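Putative P450-like enzyme (Streptomyces himastatinicus ATCC 53653, PDB 5Z9J) is a cytochrome P450-like haem protein that probably acts as a monooxygenase, using its haem iron to activate molecular oxygen for substrate oxidation. Local coordinates at residues D62-D67 / E174-L179; E31-W36 / E167-V172; G108-L113 / A127-P132; S104-I109 / L135-D140; A261-D266 / F328-S333. All blocks are in the same frame, centred on the assembly; numbering follows the deposited sequence.

Contact 1: residues D62-D67 / E174-L179; sequences DPIKLD and EQEEEL
Q175, E176 and L179, one side of the first turns of helix 172-202, meet the loop that carries P63, I64 and L66. Q175 comes first: its extended chain crosses P63 at about a right angle, with OE1 3.8 Å from P63 CD, while its NE2 is weakly bonded to E170 O. At E176 the aliphatic part does the touching. Its CB lies 3.7 Å from I64 CD1, while the carboxylate bends off, which suits a charged residue at a partly exposed edge. One turn on, L179 holds CG anti to its backbone N (chi1 -163°), which carries the fork out between two loop residues: CD2 presses tightly on I64 CG2 at 3.4 Å, and the L66 and L179 side chains run past each other in opposite directions, CD1 of L179 3.6 Å from L66 CG. L66 is buried, reaching further along the helix to E182 and L186. With an alanine at L179, I64 and L66 would probably lose their shared apolar mate and a gap would open. This joins the B-C loop of the P450 fold to its G helix through apolar shape fit at L179, with the polar ends of Q175 and E176 kept at the margin.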
# COMPACT_ATOMS: atom_id res chain seq x y z
N ASP A 62 -10.41 18.42 8.38
CA ASP A 62 -10.19 18.21 9.80
C ASP A 62 -10.30 19.53 10.52
O ASP A 62 -9.81 20.54 10.02
CB ASP A 62 -8.81 17.58 10.05
CG ASP A 62 -8.70 16.14 9.57
OD1 ASP A 62 -9.75 15.50 9.37
OD2 ASP A 62 -7.55 15.65 9.40
N PRO A 63 -10.93 19.54 11.70
CA PRO A 63 -11.03 20.78 12.47
C PRO A 63 -9.64 21.19 12.95
O PRO A 63 -9.43 22.39 13.19
CB PRO A 63 -11.94 20.41 13.64
CG PRO A 63 -11.81 18.97 13.79
CD PRO A 63 -11.54 18.41 12.41
N ILE A 64 -8.72 20.23 13.11
CA ILE A 64 -7.33 20.54 13.50
C ILE A 64 -6.40 19.93 12.46
O ILE A 64 -6.56 18.78 12.08
CB ILE A 64 -6.97 20.00 14.90
CG1 ILE A 64 -7.86 20.62 15.96
CG2 ILE A 64 -5.51 20.25 15.22
CD1 ILE A 64 -7.66 20.02 17.35
N LYS A 65 -5.44 20.70 11.99
CA LYS A 65 -4.65 20.34 10.83
C LYS A 65 -3.17 20.52 11.09
O LYS A 65 -2.79 21.30 11.96
CB LYS A 65 -5.02 21.23 9.64
CG LYS A 65 -6.50 21.37 9.39
CD LYS A 65 -6.74 22.10 8.09
CE LYS A 65 -8.20 22.37 7.91
NZ LYS A 65 -8.45 23.17 6.68
N LEU A 66 -2.33 19.86 10.30
CA LEU A 66 -0.92 20.22 10.32
C LEU A 66 -0.66 21.37 9.38
O LEU A 66 -1.41 21.59 8.41
CB LEU A 66 -0.02 19.06 9.93
CG LEU A 66 0.04 17.87 10.86
CD1 LEU A 66 0.44 16.57 10.16
CD2 LEU A 66 1.02 18.22 11.96
N ASP A 67 0.38 22.13 9.69
CA ASP A 67 0.76 23.25 8.86
C ASP A 67 1.20 22.68 7.53
O ASP A 67 1.80 21.60 7.48
CB ASP A 67 1.87 24.09 9.49
CG ASP A 67 2.35 25.25 8.60
OD1 ASP A 67 1.51 25.93 7.97
OD2 ASP A 67 3.58 25.51 8.53
N GLU A 174 -8.82 14.20 20.95
CA GLU A 174 -8.11 12.98 20.59
C GLU A 174 -7.38 13.18 19.27
O GLU A 174 -6.27 12.66 19.06
CB GLU A 174 -9.06 11.79 20.50
CG GLU A 174 -9.58 11.31 21.85
CD GLU A 174 -10.79 10.39 21.71
OE1 GLU A 174 -11.56 10.56 20.74
OE2 GLU A 174 -10.94 9.50 22.56
N GLN A 175 -8.04 13.90 18.37
CA GLN A 175 -7.44 14.24 17.08
C GLN A 175 -6.23 15.13 17.30
O GLN A 175 -5.24 15.00 16.58
CB GLN A 175 -8.44 14.95 16.18
CG GLN A 175 -9.52 14.07 15.61
CD GLN A 175 -10.40 14.83 14.65
OE1 GLN A 175 -9.98 15.18 13.54
NE2 GLN A 175 -11.63 15.12 15.07
N GLU A 176 -6.30 16.02 18.28
CA GLU A 176 -5.16 16.88 18.56
C GLU A 176 -4.01 16.05 19.11
O GLU A 176 -2.86 16.27 18.74
CB GLU A 176 -5.54 17.98 19.55
CG GLU A 176 -4.66 19.20 19.49
CD GLU A 176 -3.38 19.03 20.25
OE1 GLU A 176 -3.28 18.06 21.04
OE2 GLU A 176 -2.48 19.88 20.10
N GLU A 177 -4.33 15.08 19.96
CA GLU A 177 -3.33 14.19 20.57
C GLU A 177 -2.60 13.35 19.50
O GLU A 177 -1.36 13.26 19.50
CB GLU A 177 -3.98 13.29 21.63
N GLU A 178 -3.36 12.74 18.61
CA GLU A 178 -2.80 11.98 17.53
C GLU A 178 -1.95 12.88 16.64
O GLU A 178 -0.83 12.52 16.23
CB GLU A 178 -3.90 11.31 16.70
N LEU A 179 -2.46 14.08 16.37
CA LEU A 179 -1.81 14.99 15.45
C LEU A 179 -0.48 15.46 15.99
O LEU A 179 0.44 15.79 15.23
CB LEU A 179 -2.73 16.17 15.16
CG LEU A 179 -2.35 16.98 13.93
CD1 LEU A 179 -2.40 16.04 12.74
CD2 LEU A 179 -3.27 18.15 13.68

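Contact 2: residues E31-W36 / E167-V172; sequences EELQLW and ESPETV
The turn between the first two strands of the P450 beta sheet meets the F-G loop here, L33 resting on the backbone of E167-P169. CG of L33 is set beside its own backbone N (chi1 -67°), which sends both methyls over the loop. Both rest against one carbonyl oxygen: CD2 lies 3.3 Å and CD1 3.4 Å from E167 O. CD2 also reaches P169 N at 3.4 Å and, as apolar packing, P169 CD at 3.7 Å. Leucine suits the place because its fork sets two methyls against that oxygen and CD2 reaches on to the proline. P169 gives a stiff, nonpolar flank with no N-H to satisfy, and its CB approaches E32 O at 3.8 Å. The turn is braced by a hydrogen bond from L33 N to D30 OD1. E167 OE2 is hydrogen-bonded to H12 NE2, and the side chain comes within about 4 Å of the bound tris molecule. Beyond P169, T171 is the N-cap of helix 172-202. Q34, left-handed helical in its backbone, and L35 both face D30 in a G1 beta bulge after the turn, consistent with the P450 fold, in which the F-G loop lies near the tip of this first hairpin.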
# COMPACT_ATOMS: atom_id res chain seq x y z
N GLU A 31 -23.23 7.51 10.27
CA GLU A 31 -23.60 8.63 11.15
C GLU A 31 -22.65 8.71 12.33
O GLU A 31 -22.31 9.80 12.78
CB GLU A 31 -25.05 8.51 11.65
CG GLU A 31 -25.61 9.85 12.16
CD GLU A 31 -26.97 9.70 12.86
OE1 GLU A 31 -27.61 8.63 12.73
OE2 GLU A 31 -27.39 10.66 13.56
N GLU A 32 -22.17 7.56 12.78
CA GLU A 32 -21.35 7.52 13.98
C GLU A 32 -19.94 8.05 13.68
O GLU A 32 -19.31 8.67 14.53
CB GLU A 32 -21.30 6.10 14.55
CG GLU A 32 -20.73 5.98 15.96
CD GLU A 32 -21.74 6.43 17.03
OE1 GLU A 32 -22.87 6.83 16.67
OE2 GLU A 32 -21.39 6.39 18.23
N LEU A 33 -19.46 7.82 12.45
CA LEU A 33 -18.13 8.29 12.01
C LEU A 33 -18.18 9.57 11.18
O LEU A 33 -17.13 10.16 10.88
CB LEU A 33 -17.43 7.21 11.20
CG LEU A 33 -17.03 5.95 11.95
CD1 LEU A 33 -16.30 5.01 11.00
CD2 LEU A 33 -16.16 6.32 13.14
N GLN A 34 -19.39 9.95 10.78
CA GLN A 34 -19.65 11.14 9.98
C GLN A 34 -18.89 11.09 8.64
O GLN A 34 -18.20 12.04 8.28
CB GLN A 34 -19.29 12.39 10.76
CG GLN A 34 -20.39 13.42 10.84
CD GLN A 34 -20.23 14.33 12.04
OE1 GLN A 34 -19.64 13.94 13.04
NE2 GLN A 34 -20.79 15.53 11.95
N LEU A 35 -19.07 9.99 7.91
CA LEU A 35 -18.43 9.84 6.61
C LEU A 35 -19.32 9.04 5.68
O LEU A 35 -20.26 8.37 6.12
CB LEU A 35 -17.05 9.16 6.74
CG LEU A 35 -16.86 7.84 7.48
CD1 LEU A 35 -17.30 6.66 6.62
CD2 LEU A 35 -15.38 7.66 7.98
N TRP A 36 -18.98 9.10 4.39
CA TRP A 36 -19.71 8.42 3.34
C TRP A 36 -18.86 7.26 2.84
O TRP A 36 -17.62 7.33 2.91
CB TRP A 36 -20.06 9.39 2.20
CG TRP A 36 -20.97 10.55 2.58
CD1 TRP A 36 -20.61 11.72 3.22
CD2 TRP A 36 -22.38 10.66 2.33
NE1 TRP A 36 -21.70 12.51 3.41
CE2 TRP A 36 -22.80 11.90 2.86
CE3 TRP A 36 -23.32 9.82 1.72
CZ2 TRP A 36 -24.13 12.33 2.79
CZ3 TRP A 36 -24.65 10.25 1.66
CH2 TRP A 36 -25.04 11.49 2.18
N GLU A 167 -11.10 3.95 12.47
CA GLU A 167 -12.51 3.67 12.20
C GLU A 167 -13.37 3.81 13.45
O GLU A 167 -14.56 3.50 13.45
CB GLU A 167 -12.69 2.26 11.61
CG GLU A 167 -12.65 1.10 12.62
CD GLU A 167 -11.34 0.33 12.62
OE1 GLU A 167 -10.27 0.96 12.45
OE2 GLU A 167 -11.37 -0.91 12.78
N SER A 168 -12.74 4.24 14.54
CA SER A 168 -13.46 4.65 15.73
C SER A 168 -13.70 6.15 15.64
O SER A 168 -12.92 6.87 15.03
CB SER A 168 -12.68 4.29 17.00
OG SER A 168 -12.24 2.95 16.98
N PRO A 169 -14.81 6.63 16.23
CA PRO A 169 -15.01 8.09 16.30
C PRO A 169 -13.97 8.77 17.18
O PRO A 169 -13.54 8.21 18.19
CB PRO A 169 -16.42 8.21 16.89
CG PRO A 169 -16.66 6.92 17.59
CD PRO A 169 -15.91 5.87 16.84
N GLU A 170 -13.53 9.96 16.78
CA GLU A 170 -12.51 10.68 17.54
C GLU A 170 -12.96 12.10 17.87
O GLU A 170 -13.41 12.84 16.99
CB GLU A 170 -11.19 10.70 16.76
N THR A 171 -12.79 12.48 19.12
CA THR A 171 -13.07 13.84 19.57
C THR A 171 -12.05 14.78 18.98
O THR A 171 -11.03 14.33 18.46
CB THR A 171 -13.04 13.96 21.11
OG1 THR A 171 -11.68 13.86 21.57
CG2 THR A 171 -13.88 12.88 21.75
N VAL A 172 -12.33 16.07 19.01
CA VAL A 172 -11.38 17.05 18.52
C VAL A 172 -10.09 17.01 19.36
O VAL A 172 -9.00 17.22 18.83
CB VAL A 172 -12.00 18.48 18.58
CG1 VAL A 172 -10.98 19.53 18.20
CG2 VAL A 172 -13.24 18.57 17.69

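Contact 3: residues G108-L113 / A127-P132; sequences GIIHEL and AEFAAP
I110 and L113 of helix 96-116, the D helix of the P450 fold, take the ring of F129 against their side; F129 lies in helix 125-130, the first part of the E-helix region. Ring contacts come first. F129 carries CG opposite its backbone N (chi1 -177°), which throws the ring across to the D helix, and it is met at its edge rather than over a face. I110 CG2 lies in the ring plane, 3.7 Å from CZ and equally near CE1; L113 CB stands close to the plane, 3.8 Å from CD1. The purely aliphatic contact is made by the other end of L113, whose CD2 packs 4.0 Å from P132 CB. A flat, wide side chain suits F129's buried place, where L364 of helix 350-367 also touches it. A serine here would probably open a gap beside I110 and L113 and put a hydroxyl into an apolar setting. Against the backbone, L113 works with both branches near a wider, pi-type turn at 127-130. Leucine is well chosen there, since its fork can lie against two successive peptides: CD1 comes to 3.9 Å from F129 O, and CD2 to 4.1 Å from E128 O.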
# COMPACT_ATOMS: atom_id res chain seq x y z
N GLY A 108 18.95 -11.64 -5.01
CA GLY A 108 19.99 -11.76 -3.99
C GLY A 108 19.39 -11.60 -2.62
O GLY A 108 19.65 -12.40 -1.73
N ILE A 109 18.52 -10.60 -2.45
CA ILE A 109 17.91 -10.32 -1.15
C ILE A 109 17.00 -11.44 -0.69
O ILE A 109 17.02 -11.82 0.50
CB ILE A 109 17.07 -9.02 -1.18
CG1 ILE A 109 17.96 -7.84 -1.55
CG2 ILE A 109 16.40 -8.79 0.15
CD1 ILE A 109 19.21 -7.76 -0.66
N ILE A 110 16.23 -11.95 -1.64
CA ILE A 110 15.30 -13.03 -1.38
C ILE A 110 15.99 -14.31 -0.94
O ILE A 110 15.61 -14.92 0.06
CB ILE A 110 14.47 -13.32 -2.63
CG1 ILE A 110 13.47 -12.21 -2.85
CG2 ILE A 110 13.74 -14.66 -2.49
CD1 ILE A 110 12.83 -12.25 -4.23
N HIS A 111 17.01 -14.71 -1.68
CA HIS A 111 17.75 -15.91 -1.34
C HIS A 111 18.40 -15.79 0.01
O HIS A 111 18.46 -16.75 0.77
CB HIS A 111 18.82 -16.21 -2.39
CG HIS A 111 18.26 -16.81 -3.63
ND1 HIS A 111 17.65 -18.05 -3.65
CD2 HIS A 111 18.19 -16.33 -4.90
CE1 HIS A 111 17.24 -18.31 -4.88
NE2 HIS A 111 17.55 -17.29 -5.65
N GLU A 112 18.86 -14.58 0.31
CA GLU A 112 19.48 -14.24 1.59
C GLU A 112 18.49 -14.36 2.74
O GLU A 112 18.80 -14.88 3.80
CB GLU A 112 20.03 -12.84 1.51
CG GLU A 112 21.21 -12.56 2.33
CD GLU A 112 21.68 -11.13 2.13
OE1 GLU A 112 21.98 -10.76 0.97
OE2 GLU A 112 21.74 -10.37 3.13
N LEU A 113 17.27 -13.88 2.52
CA LEU A 113 16.22 -14.04 3.50
C LEU A 113 15.91 -15.52 3.75
O LEU A 113 15.78 -15.95 4.91
CB LEU A 113 14.97 -13.29 3.06
CG LEU A 113 15.07 -11.77 3.20
CD1 LEU A 113 13.86 -11.09 2.59
CD2 LEU A 113 15.21 -11.38 4.67
N ALA A 127 6.69 -12.21 8.90
CA ALA A 127 7.79 -11.64 9.70
C ALA A 127 9.17 -12.05 9.16
O ALA A 127 10.13 -11.30 9.27
CB ALA A 127 7.65 -12.04 11.15
N GLU A 128 9.29 -13.26 8.64
CA GLU A 128 10.60 -13.74 8.20
C GLU A 128 10.90 -13.33 6.76
O GLU A 128 12.04 -13.29 6.34
CB GLU A 128 10.70 -15.27 8.29
CG GLU A 128 10.42 -15.86 9.63
CD GLU A 128 11.51 -15.59 10.66
OE1 GLU A 128 12.71 -15.52 10.31
OE2 GLU A 128 11.12 -15.44 11.82
N PHE A 129 9.87 -13.11 5.96
CA PHE A 129 10.14 -13.00 4.54
C PHE A 129 9.38 -11.88 3.89
O PHE A 129 10.01 -11.01 3.28
CB PHE A 129 9.82 -14.32 3.85
CG PHE A 129 10.14 -14.34 2.38
CD1 PHE A 129 11.46 -14.29 1.95
CD2 PHE A 129 9.13 -14.42 1.44
CE1 PHE A 129 11.78 -14.32 0.61
CE2 PHE A 129 9.45 -14.44 0.09
CZ PHE A 129 10.79 -14.39 -0.33
N ALA A 130 8.05 -11.93 3.98
CA ALA A 130 7.27 -11.06 3.17
C ALA A 130 7.41 -9.60 3.56
O ALA A 130 7.35 -8.75 2.66
CB ALA A 130 5.76 -11.48 3.18
N ALA A 131 7.57 -9.29 4.86
CA ALA A 131 7.74 -7.89 5.27
C ALA A 131 9.16 -7.41 5.10
O ALA A 131 9.34 -6.30 4.59
CB ALA A 131 7.34 -7.66 6.73
N PRO A 132 10.16 -8.20 5.53
CA PRO A 132 11.49 -7.64 5.34
C PRO A 132 11.90 -7.32 3.90
O PRO A 132 12.68 -6.34 3.75
CB PRO A 132 12.40 -8.74 5.88
CG PRO A 132 11.59 -9.51 6.78
CD PRO A 132 10.20 -9.41 6.38

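Contact 4: residues S104-I109 / L135-D140; sequences SRVHGI and LIMISD
M137 is curled by its torsions, CG beside the backbone N and the chain folded again at chi2 (-62°) and chi3, and this bend lays its thioether along V106. CE touches V106 CB at 3.8 Å and SD lies 3.9 Å from V106 CA; an unbranched, flexible methionine can bend in this way to the flank of the helix. R105 bends at chi3 instead, which turns one face of its guanidinium to D140: NH1 is 3.4 Å from D140 CB. The guanidinium and carboxylate planes are 37° apart, and OD2 stands 4.2 Å above the plane of R105, over its centre. No N-H points at that oxygen, and the pairing is one of charges only; the firmer partner of D140 is R149 of helix 147-163, which makes a salt bridge with OD1. Further along helix 96-116, beyond M137, I109 CG2 meets I136 CG2 at 3.9 Å, two beta-branched residues sharing an apolar patch. The axes of the segments pass 10.7 Å apart and run roughly antiparallel, at 139°, as the D and E helices do in the P450 four-helix bundle. I138 of the E helix touches the haem. S139 faces helix 147-163, and its buried hydroxyl bonds back to L135 O of its own helix at 2.6 Å, S139 N reaching the same oxygen from the opposite face. Apolar packing thus makes up most of the contact between the helices, while D140, flanked by two arginines, probably stays ionised and adds a mild electrostatic pull on R105.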
# COMPACT_ATOMS: atom_id res chain seq x y z
N SER A 104 18.18 -6.25 -10.30
CA SER A 104 19.38 -7.07 -10.20
C SER A 104 19.57 -7.52 -8.77
O SER A 104 20.19 -8.54 -8.54
CB SER A 104 20.63 -6.34 -10.72
OG SER A 104 21.21 -5.47 -9.76
N ARG A 105 19.06 -6.76 -7.80
CA ARG A 105 19.34 -7.07 -6.39
C ARG A 105 18.31 -7.94 -5.68
O ARG A 105 18.63 -8.58 -4.66
CB ARG A 105 19.47 -5.76 -5.59
CG ARG A 105 20.62 -4.85 -5.98
CD ARG A 105 20.51 -3.52 -5.25
NE ARG A 105 21.61 -3.21 -4.36
CZ ARG A 105 21.73 -2.05 -3.71
NH1 ARG A 105 20.80 -1.11 -3.85
NH2 ARG A 105 22.77 -1.82 -2.91
N VAL A 106 17.08 -7.95 -6.22
CA VAL A 106 15.97 -8.54 -5.52
C VAL A 106 16.17 -10.04 -5.30
O VAL A 106 15.80 -10.56 -4.26
CB VAL A 106 14.63 -8.26 -6.25
CG1 VAL A 106 14.57 -8.93 -7.61
CG2 VAL A 106 13.43 -8.65 -5.39
N HIS A 107 16.77 -10.73 -6.24
CA HIS A 107 16.89 -12.18 -6.13
C HIS A 107 17.94 -12.50 -5.07
O HIS A 107 17.82 -13.50 -4.34
CB HIS A 107 17.21 -12.80 -7.49
CG HIS A 107 16.04 -12.77 -8.43
ND1 HIS A 107 15.18 -13.84 -8.58
CD2 HIS A 107 15.56 -11.78 -9.21
CE1 HIS A 107 14.23 -13.52 -9.45
NE2 HIS A 107 14.44 -12.27 -9.84
N GLY A 108 18.95 -11.64 -5.01
CA GLY A 108 19.99 -11.76 -3.99
C GLY A 108 19.39 -11.60 -2.62
O GLY A 108 19.65 -12.40 -1.73
N ILE A 109 18.52 -10.60 -2.45
CA ILE A 109 17.91 -10.32 -1.15
C ILE A 109 17.00 -11.44 -0.69
O ILE A 109 17.02 -11.82 0.50
CB ILE A 109 17.07 -9.02 -1.18
CG1 ILE A 109 17.96 -7.84 -1.55
CG2 ILE A 109 16.40 -8.79 0.15
CD1 ILE A 109 19.21 -7.76 -0.66
N LEU A 135 10.68 -3.87 2.48
CA LEU A 135 11.34 -2.89 3.31
C LEU A 135 12.81 -2.73 2.89
O LEU A 135 13.33 -1.62 2.78
CB LEU A 135 11.25 -3.27 4.79
CG LEU A 135 12.00 -2.19 5.61
CD1 LEU A 135 11.39 -0.80 5.32
CD2 LEU A 135 12.07 -2.46 7.08
N ILE A 136 13.50 -3.85 2.73
CA ILE A 136 14.89 -3.82 2.32
C ILE A 136 15.09 -3.15 0.94
O ILE A 136 16.01 -2.34 0.76
CB ILE A 136 15.51 -5.22 2.33
CG1 ILE A 136 15.64 -5.73 3.76
CG2 ILE A 136 16.90 -5.21 1.68
CD1 ILE A 136 16.05 -7.20 3.86
N MET A 137 14.22 -3.49 0.00
CA MET A 137 14.27 -2.96 -1.36
C MET A 137 14.13 -1.46 -1.40
O MET A 137 14.80 -0.79 -2.20
CB MET A 137 13.17 -3.58 -2.24
CG MET A 137 13.40 -5.04 -2.61
SD MET A 137 14.90 -5.33 -3.59
CE MET A 137 14.50 -4.58 -5.17
N ILE A 138 13.21 -0.93 -0.60
CA ILE A 138 13.00 0.50 -0.60
C ILE A 138 14.16 1.17 0.14
O ILE A 138 14.58 2.22 -0.23
CB ILE A 138 11.69 0.91 0.03
CG1 ILE A 138 10.52 0.27 -0.77
CG2 ILE A 138 11.50 2.40 -0.11
CD1 ILE A 138 9.18 0.54 -0.14
N SER A 139 14.64 0.54 1.19
CA SER A 139 15.75 1.11 1.96
C SER A 139 16.97 1.25 1.07
O SER A 139 17.55 2.34 1.00
CB SER A 139 16.03 0.25 3.19
OG SER A 139 14.86 0.13 3.99
N ASP A 140 17.29 0.22 0.30
CA ASP A 140 18.40 0.26 -0.63
C ASP A 140 18.15 1.30 -1.71
O ASP A 140 19.03 2.07 -2.03
CB ASP A 140 18.61 -1.09 -1.30
CG ASP A 140 19.11 -2.13 -0.36
OD1 ASP A 140 19.52 -1.75 0.75
OD2 ASP A 140 19.07 -3.33 -0.70

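Contact 5: residues A261-D266 / F328-S333; sequences ARVRAD and FDAGRS
R262 reaches from helix 257-265 to the turn at D329-G331. CG stands beside the backbone N, anti to the carbonyl carbon, and from CB the chain runs extended to CD before bending at chi3 (69°) to bring the guanidinium to the turn. CZ comes 3.8 Å from D329 OD1. At the tip, NH1 donates to D329 OD1 at 3.0 Å, a salt bridge with an N-H...O angle of 153°, and weakly to Q259 OE1. NH2, the other branch, approaches G331 N at 3.9 Å without bonding. Arginine suits this place because it is long enough to reach across and carries the charge that D329 asks for. D329 OD1 is gripped twice: R262 NH1 comes from above the carboxylate plane, 51° out of it, and G331 N bonds from the opposite face at 3.0 Å, closing an Asx turn within the type I turn D329-R332. Glycine belongs at G331, since a CB there would run into R262 NH2. Next along the helix, V263 CG2 packs 3.8 Å from A330 CB, a small residue at a close approach. V263 also meets V270 and L273 of helix 270-280, the K helix, and L365 of helix 350-367. E276, also on the K helix, bonds D329 N and forms a salt bridge with R332 NE, consistent with the Glu-Arg-Arg triad of P450s, so the J helix joins here to a loop fixed by the K helix.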
# COMPACT_ATOMS: atom_id res chain seq x y z
N ALA A 261 -2.27 -25.67 -8.39
CA ALA A 261 -1.83 -26.64 -9.36
C ALA A 261 -1.61 -25.95 -10.71
O ALA A 261 -0.68 -26.29 -11.44
CB ALA A 261 -2.84 -27.82 -9.50
N ARG A 262 -2.53 -25.06 -11.08
CA ARG A 262 -2.43 -24.38 -12.37
C ARG A 262 -1.14 -23.62 -12.46
O ARG A 262 -0.47 -23.67 -13.49
CB ARG A 262 -3.60 -23.42 -12.60
CG ARG A 262 -4.95 -24.07 -12.89
CD ARG A 262 -6.04 -22.98 -12.93
NE ARG A 262 -5.91 -22.08 -14.09
CZ ARG A 262 -6.67 -21.01 -14.29
NH1 ARG A 262 -7.54 -20.63 -13.36
NH2 ARG A 262 -6.49 -20.27 -15.38
N VAL A 263 -0.79 -22.91 -11.38
CA VAL A 263 0.35 -22.01 -11.40
C VAL A 263 1.67 -22.78 -11.41
O VAL A 263 2.59 -22.38 -12.12
CB VAL A 263 0.29 -21.00 -10.22
CG1 VAL A 263 1.61 -20.24 -10.06
CG2 VAL A 263 -0.86 -20.02 -10.44
N ARG A 264 1.76 -23.85 -10.62
CA ARG A 264 2.93 -24.73 -10.64
C ARG A 264 3.15 -25.35 -12.04
O ARG A 264 4.27 -25.50 -12.50
CB ARG A 264 2.78 -25.82 -9.58
CG ARG A 264 2.74 -25.20 -8.17
CD ARG A 264 2.39 -26.21 -7.07
NE ARG A 264 2.60 -25.71 -5.69
CZ ARG A 264 3.68 -25.09 -5.19
NH1 ARG A 264 4.75 -24.90 -5.93
NH2 ARG A 264 3.70 -24.68 -3.92
N ALA A 265 2.05 -25.75 -12.70
CA ALA A 265 2.12 -26.37 -14.03
C ALA A 265 2.47 -25.43 -15.18
O ALA A 265 3.10 -25.85 -16.15
CB ALA A 265 0.75 -27.05 -14.36
N ASP A 266 2.04 -24.18 -15.03
CA ASP A 266 2.15 -23.09 -15.99
C ASP A 266 2.64 -21.83 -15.26
O ASP A 266 1.85 -21.05 -14.76
CB ASP A 266 0.74 -22.88 -16.63
CG ASP A 266 0.71 -21.83 -17.77
OD1 ASP A 266 1.76 -21.28 -18.16
OD2 ASP A 266 -0.42 -21.55 -18.29
N PHE A 328 -11.69 -17.14 -6.95
CA PHE A 328 -10.27 -16.81 -7.16
C PHE A 328 -9.77 -17.46 -8.45
O PHE A 328 -9.70 -18.68 -8.55
CB PHE A 328 -9.43 -17.28 -6.02
CG PHE A 328 -8.03 -16.67 -6.03
CD1 PHE A 328 -7.77 -15.54 -5.32
CD2 PHE A 328 -7.02 -17.23 -6.80
CE1 PHE A 328 -6.48 -14.94 -5.31
CE2 PHE A 328 -5.70 -16.65 -6.78
CZ PHE A 328 -5.47 -15.49 -6.06
N ASP A 329 -9.45 -16.65 -9.45
CA ASP A 329 -9.00 -17.20 -10.75
C ASP A 329 -7.59 -16.74 -11.04
O ASP A 329 -7.41 -15.62 -11.49
CB ASP A 329 -9.96 -16.73 -11.85
CG ASP A 329 -9.66 -17.33 -13.19
OD1 ASP A 329 -8.51 -17.75 -13.42
OD2 ASP A 329 -10.59 -17.41 -14.03
N ALA A 330 -6.61 -17.63 -10.87
CA ALA A 330 -5.18 -17.25 -10.95
C ALA A 330 -4.82 -16.69 -12.30
O ALA A 330 -3.90 -15.88 -12.42
CB ALA A 330 -4.28 -18.44 -10.63
N GLY A 331 -5.61 -17.03 -13.31
CA GLY A 331 -5.32 -16.57 -14.66
C GLY A 331 -6.33 -15.55 -15.12
O GLY A 331 -6.47 -15.33 -16.32
N ARG A 332 -7.05 -14.96 -14.18
CA ARG A 332 -8.14 -14.06 -14.54
C ARG A 332 -7.72 -12.96 -15.50
O ARG A 332 -6.75 -12.24 -15.26
CB ARG A 332 -8.75 -13.41 -13.30
CG ARG A 332 -10.01 -12.62 -13.68
CD ARG A 332 -10.63 -11.94 -12.52
NE ARG A 332 -11.16 -12.86 -11.52
CZ ARG A 332 -12.44 -13.27 -11.50
NH1 ARG A 332 -13.27 -12.91 -12.48
NH2 ARG A 332 -12.86 -14.07 -10.53
N SER A 333 -8.50 -12.82 -16.57
CA SER A 333 -8.33 -11.80 -17.61
C SER A 333 -9.65 -11.57 -18.29
O SER A 333 -10.35 -12.52 -18.59
CB SER A 333 -7.30 -12.20 -18.65
OG SER A 333 -7.10 -11.12 -19.56

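How the contacts relate
Contacts 1 and 2 lie 14 Å apart at their centres and touch, I64 and P63 meeting V172; their segments alternate along the chain, so the first hairpin, the B-C loop, the F-G loop and the start of helix 172-202 form one connected surface region. Contacts 3 and 4, centres 9 Å apart, both use helix 96-116, share G108 and I109, and take up successive helices 125-130 and 132-142; they fall between the ends of contacts 1 and 2 in sequence but about 36 to 39 Å away between centres. Contact 5 closes last, 46 Å from contact 1 between centres. One P450 domain thus holds two local clusters, surface loops at one edge and a helical pair, with contact 5 in series on its own.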